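Long-range contact in putative Transcriptional Regulator (Rhodococcus sp., PDB 2IA2), which probably regulates transcription as an IclR-type protein, joining a DNA-binding helix-turn-helix domain to a GAF-like domain likely to sense a small molecule: residues Q97-S111 with A125-I137. Sequence-based numbering, arbitrary orientation.
Sequences QPHLEKLSHKVHESS and ARVPVSRIMTVGI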
loop_
_atom_site.group_PDB
_atom_site.type_symbol
_atom_site.label_atom_id
_atom_site.label_comp_id
_atom_site.label_asym_id
_atom_site.label_seq_id
_atom_site.Cartn_x
_atom_site.Cartn_y
_atom_site.Cartn_z
ATOM N N GLN A 97 5.801 5.190 -12.226
ATOM C CA GLN A 97 5.356 5.745 -13.525
ATOM C C GLN A 97 4.981 7.246 -13.575
ATOM O O GLN A 97 5.566 7.977 -14.356
ATOM C CB GLN A 97 4.296 4.850 -14.218
ATOM C CG GLN A 97 4.186 5.057 -15.748
ATOM C CD GLN A 97 5.489 4.687 -16.487
ATOM O OE1 GLN A 97 6.177 3.738 -16.122
ATOM N NE2 GLN A 97 5.791 5.404 -17.527
ATOM N N PRO A 98 3.990 7.708 -12.777
ATOM C CA PRO A 98 3.627 9.118 -12.918
ATOM C C PRO A 98 4.808 10.061 -12.599
ATOM O O PRO A 98 4.886 11.150 -13.146
ATOM C CB PRO A 98 2.470 9.324 -11.924
ATOM C CG PRO A 98 2.265 8.044 -11.217
ATOM C CD PRO A 98 3.177 6.990 -11.760
ATOM N N HIS A 99 5.726 9.618 -11.770
ATOM C CA HIS A 99 6.855 10.420 -11.410
ATOM C C HIS A 99 7.881 10.452 -12.525
ATOM O O HIS A 99 8.427 11.454 -12.790
ATOM C CB HIS A 99 7.472 9.948 -10.106
ATOM C CG HIS A 99 6.556 10.054 -8.935
ATOM N ND1 HIS A 99 6.135 11.249 -8.425
ATOM C CD2 HIS A 99 5.961 9.107 -8.195
ATOM C CE1 HIS A 99 5.325 11.037 -7.417
ATOM N NE2 HIS A 99 5.205 9.741 -7.256
ATOM N N LEU A 100 8.073 9.340 -13.196
ATOM C CA LEU A 100 8.902 9.314 -14.424
ATOM C C LEU A 100 8.318 10.181 -15.493
ATOM O O LEU A 100 9.060 10.865 -16.207
ATOM C CB LEU A 100 9.056 7.894 -14.974
ATOM C CG LEU A 100 9.799 6.945 -14.028
ATOM C CD1 LEU A 100 10.032 5.594 -14.764
ATOM C CD2 LEU A 100 11.092 7.543 -13.442
ATOM N N GLU A 101 6.981 10.156 -15.619
ATOM C CA GLU A 101 6.342 10.935 -16.672
ATOM C C GLU A 101 6.585 12.406 -16.434
ATOM O O GLU A 101 6.934 13.108 -17.372
ATOM C CB GLU A 101 4.840 10.701 -16.792
ATOM C CG GLU A 101 4.440 9.332 -17.307
ATOM C CD GLU A 101 4.717 9.115 -18.812
ATOM O OE1 GLU A 101 4.901 10.084 -19.630
ATOM O OE2 GLU A 101 4.752 7.916 -19.170
ATOM N N LYS A 102 6.429 12.874 -15.194
ATOM C CA LYS A 102 6.708 14.279 -14.842
ATOM C C LYS A 102 8.166 14.636 -15.076
ATOM O O LYS A 102 8.445 15.676 -15.647
ATOM C CB LYS A 102 6.272 14.639 -13.404
ATOM C CG LYS A 102 4.745 14.454 -13.188
ATOM C CD LYS A 102 4.196 14.641 -11.723
ATOM C CE LYS A 102 2.871 13.793 -11.450
ATOM N NZ LYS A 102 2.986 12.576 -10.425
ATOM N N LEU A 103 9.089 13.777 -14.659
ATOM C CA LEU A 103 10.511 14.044 -14.809
ATOM C C LEU A 103 10.853 14.171 -16.305
ATOM O O LEU A 103 11.381 15.164 -16.747
ATOM C CB LEU A 103 11.353 12.924 -14.151
ATOM C CG LEU A 103 12.879 13.081 -14.307
ATOM C CD1 LEU A 103 13.371 14.499 -13.772
ATOM C CD2 LEU A 103 13.688 11.939 -13.666
ATOM N N SER A 104 10.536 13.144 -17.075
ATOM C CA SER A 104 10.793 13.148 -18.509
ATOM C C SER A 104 10.226 14.336 -19.246
ATOM O O SER A 104 10.865 14.879 -20.157
ATOM C CB SER A 104 10.399 11.842 -19.158
ATOM O OG SER A 104 11.465 10.889 -18.967
ATOM N N HIS A 105 9.049 14.765 -18.835
ATOM C CA HIS A 105 8.392 15.894 -19.476
ATOM C C HIS A 105 9.067 17.184 -19.073
ATOM O O HIS A 105 9.097 18.126 -19.860
ATOM C CB HIS A 105 6.894 15.967 -19.149
ATOM C CG HIS A 105 6.225 17.155 -19.760
ATOM N ND1 HIS A 105 6.039 17.288 -21.126
ATOM C CD2 HIS A 105 5.776 18.313 -19.204
ATOM C CE1 HIS A 105 5.491 18.467 -21.384
ATOM N NE2 HIS A 105 5.311 19.103 -20.233
ATOM N N LYS A 106 9.615 17.237 -17.864
ATOM C CA LYS A 106 10.326 18.425 -17.404
ATOM C C LYS A 106 11.692 18.629 -18.109
ATOM O O LYS A 106 11.998 19.717 -18.543
ATOM C CB LYS A 106 10.511 18.378 -15.877
ATOM C CG LYS A 106 11.140 19.615 -15.341
ATOM C CD LYS A 106 11.550 19.382 -13.949
ATOM C CE LYS A 106 11.872 20.697 -13.307
ATOM N NZ LYS A 106 12.485 20.443 -11.969
ATOM N N VAL A 107 12.506 17.582 -18.200
ATOM C CA VAL A 107 13.871 17.692 -18.739
ATOM C C VAL A 107 14.034 17.193 -20.182
ATOM O O VAL A 107 15.114 17.359 -20.781
ATOM C CB VAL A 107 14.917 16.969 -17.798
ATOM C CG1 VAL A 107 14.788 17.491 -16.343
ATOM C CG2 VAL A 107 14.811 15.406 -17.865
ATOM N N HIS A 108 12.969 16.607 -20.734
ATOM C CA HIS A 108 12.921 16.118 -22.114
ATOM C C HIS A 108 13.996 15.098 -22.400
ATOM O O HIS A 108 14.723 15.199 -23.425
ATOM C CB HIS A 108 13.020 17.280 -23.131
ATOM C CG HIS A 108 11.970 18.315 -22.924
ATOM N ND1 HIS A 108 10.627 18.034 -23.070
ATOM C CD2 HIS A 108 12.049 19.592 -22.482
ATOM C CE1 HIS A 108 9.924 19.110 -22.764
ATOM N NE2 HIS A 108 10.762 20.070 -22.404
ATOM N N GLU A 109 14.110 14.137 -21.485
ATOM C CA GLU A 109 15.097 13.059 -21.587
ATOM C C GLU A 109 14.438 11.786 -21.049
ATOM O O GLU A 109 13.576 11.835 -20.163
ATOM C CB GLU A 109 16.391 13.358 -20.798
ATOM C CG GLU A 109 17.225 14.611 -21.171
ATOM C CD GLU A 109 17.707 14.628 -22.633
ATOM O OE1 GLU A 109 17.797 13.555 -23.293
ATOM O OE2 GLU A 109 17.995 15.737 -23.125
ATOM N N SER A 110 14.898 10.651 -21.555
ATOM C CA SER A 110 14.513 9.328 -21.049
ATOM C C SER A 110 14.818 9.143 -19.529
ATOM O O SER A 110 15.921 9.501 -19.064
ATOM C CB SER A 110 15.264 8.267 -21.898
ATOM O OG SER A 110 15.434 7.005 -21.231
ATOM N N SER A 111 13.835 8.617 -18.774
ATOM C CA SER A 111 13.985 8.275 -17.339
ATOM C C SER A 111 13.461 6.846 -17.144
ATOM O O SER A 111 12.527 6.464 -17.836
ATOM C CB SER A 111 13.264 9.266 -16.424
ATOM O OG SER A 111 11.858 9.262 -16.672
ATOM N N ALA A 125 10.375 0.153 -15.246
ATOM C CA ALA A 125 9.483 1.255 -15.679
ATOM C C ALA A 125 10.370 2.175 -16.522
ATOM O O ALA A 125 11.572 2.234 -16.280
ATOM C CB ALA A 125 8.906 2.035 -14.441
ATOM N N ARG A 126 9.793 2.833 -17.522
ATOM C CA ARG A 126 10.551 3.763 -18.317
ATOM C C ARG A 126 9.620 4.733 -18.979
ATOM O O ARG A 126 8.462 4.418 -19.194
ATOM C CB ARG A 126 11.404 3.032 -19.379
ATOM C CG ARG A 126 10.577 2.374 -20.475
ATOM C CD ARG A 126 11.356 2.691 -21.720
ATOM N NE ARG A 126 10.853 2.249 -23.021
ATOM C CZ ARG A 126 11.476 2.566 -24.157
ATOM N NH1 ARG A 126 12.572 3.327 -24.121
ATOM N NH2 ARG A 126 11.012 2.150 -25.327
ATOM N N VAL A 127 10.124 5.933 -19.267
ATOM C CA VAL A 127 9.424 6.883 -20.152
ATOM C C VAL A 127 10.444 7.274 -21.239
ATOM O O VAL A 127 11.488 7.826 -20.899
ATOM C CB VAL A 127 8.980 8.126 -19.363
ATOM C CG1 VAL A 127 8.498 9.214 -20.320
ATOM C CG2 VAL A 127 7.881 7.765 -18.330
ATOM N N PRO A 128 10.201 6.928 -22.514
ATOM C CA PRO A 128 11.077 7.338 -23.636
ATOM C C PRO A 128 10.820 8.800 -24.091
ATOM O O PRO A 128 9.829 9.402 -23.686
ATOM C CB PRO A 128 10.639 6.396 -24.760
ATOM C CG PRO A 128 9.142 6.190 -24.480
ATOM C CD PRO A 128 9.104 6.047 -22.972
ATOM N N VAL A 129 11.713 9.353 -24.907
ATOM C CA VAL A 129 11.464 10.608 -25.613
ATOM C C VAL A 129 11.309 10.312 -27.120
ATOM O O VAL A 129 11.749 9.274 -27.606
ATOM C CB VAL A 129 12.578 11.658 -25.318
ATOM C CG1 VAL A 129 12.458 12.127 -23.874
ATOM C CG2 VAL A 129 13.957 11.094 -25.617
ATOM N N SER A 130 10.619 11.179 -27.852
ATOM C CA SER A 130 10.478 10.965 -29.260
ATOM C C SER A 130 11.645 11.660 -29.938
ATOM O O SER A 130 11.547 12.835 -30.269
ATOM C CB SER A 130 9.180 11.577 -29.776
ATOM O OG SER A 130 8.097 11.060 -29.032
ATOM N N ARG A 131 12.756 10.964 -30.135
ATOM C CA ARG A 131 13.825 11.546 -30.925
ATOM C C ARG A 131 14.292 10.462 -31.866
ATOM O O ARG A 131 13.893 9.314 -31.710
ATOM C CB ARG A 131 14.924 12.114 -30.018
ATOM C CG ARG A 131 14.515 13.481 -29.364
ATOM C CD ARG A 131 15.680 14.356 -28.971
ATOM N NE ARG A 131 16.474 13.700 -27.943
ATOM C CZ ARG A 131 16.301 13.833 -26.623
ATOM N NH1 ARG A 131 15.359 14.623 -26.123
ATOM N NH2 ARG A 131 17.105 13.167 -25.807
ATOM N N ILE A 132 15.102 10.820 -32.854
ATOM C CA ILE A 132 15.623 9.858 -33.817
ATOM C C ILE A 132 16.668 8.969 -33.174
ATOM O O ILE A 132 16.625 7.751 -33.348
ATOM C CB ILE A 132 16.231 10.578 -35.048
ATOM C CG1 ILE A 132 15.088 11.263 -35.820
ATOM C CG2 ILE A 132 17.062 9.609 -35.888
ATOM C CD1 ILE A 132 15.549 12.341 -36.830
HETATM N N MSE A 133 17.622 9.575 -32.458
HETATM C CA MSE A 133 18.629 8.815 -31.781
HETATM C C MSE A 133 18.270 8.824 -30.299
HETATM O O MSE A 133 18.300 9.878 -29.657
HETATM C CB MSE A 133 19.996 9.444 -32.002
HETATM C CG MSE A 133 21.163 8.650 -31.426
HETATM SE SE MSE A 133 22.878 9.555 -31.793
HETATM C CE MSE A 133 22.690 10.992 -30.371
ATOM N N THR A 134 17.948 7.649 -29.769
ATOM C CA THR A 134 17.351 7.502 -28.438
ATOM C C THR A 134 18.064 6.356 -27.768
ATOM O O THR A 134 18.581 5.427 -28.434
ATOM C CB THR A 134 15.880 7.041 -28.491
ATOM O OG1 THR A 134 15.849 5.758 -29.108
ATOM C CG2 THR A 134 14.990 7.974 -29.292
ATOM N N VAL A 135 18.025 6.396 -26.439
ATOM C CA VAL A 135 18.988 5.679 -25.604
ATOM C C VAL A 135 18.201 4.825 -24.663
ATOM O O VAL A 135 18.764 4.206 -23.770
ATOM C CB VAL A 135 19.859 6.703 -24.761
ATOM C CG1 VAL A 135 20.840 7.483 -25.690
ATOM C CG2 VAL A 135 18.995 7.711 -23.941
ATOM N N GLY A 136 16.883 4.804 -24.892
ATOM C CA GLY A 136 15.943 4.143 -23.984
ATOM C C GLY A 136 15.959 2.662 -24.243
ATOM O O GLY A 136 16.093 2.222 -25.389
ATOM N N ILE A 137 15.776 1.896 -23.171
ATOM C CA ILE A 137 15.817 0.414 -23.214
ATOM C C ILE A 137 14.417 -0.068 -22.810
ATOM O O ILE A 137 13.835 0.526 -21.900
ATOM C CB ILE A 137 16.940 0.010 -22.204
ATOM C CG1 ILE A 137 18.295 0.126 -22.892
ATOM C CG2 ILE A 137 16.790 -1.372 -21.630
ATOM C CD1 ILE A 137 19.379 0.451 -21.940
HETATM O O HOH W 1 13.549 4.790 -21.732
#
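The guanidinium of R131 meets H108 and E109 with its edge while V129 CG2 lies over one face, near the rim. R131 NH1 donates to H108 O at 2.8 Å with the acceptor in the guanidinium plane, and NH2 forms a salt bridge with E109 OE1 (2.6 Å), met on its syn side but tilted out of the carboxylate plane; carboxylate and guanidinium are turned 59° apart. R131 thereby fastens the loop after strand 120-127 to the turn where helix 92-107 ends and H108 takes positive phi. The other guanidinium, of R126, has P128 CB toward the rim of one face and I137 C toward the rim of the opposite one, and a water at its edge links NH1 to S110 OG. The Q97 amide uses a single nitrogen twice: NE2 gives a nearly straight bond (173°) to R126 O at 3.3 Å, arriving from above the carbonyl plane, and a second to E101 OE2. Its CG stands anti to the backbone N (chi1 -158°), and the bend at chi2 brings the amide over the strand. V127 is wedged against the helix, CG1 tight on S104 CB (3.4 Å) and CG2 beside L100 CB and nearest E101 OE2 and Q97 NE2, while S104 OG grips E109 O at 2.6 Å. S111 and V127 form an antiparallel hydrogen-bonded pair. As a worked example of a helix packed on a hairpin, in the IclR C-terminal (GAF-clan) domain, helix 92-107 runs into strand 110-117 and lies against its partner, strand 120-127; L100 reaches V227 of strand 223-232, and helix 246-264 flanks H99 and L103.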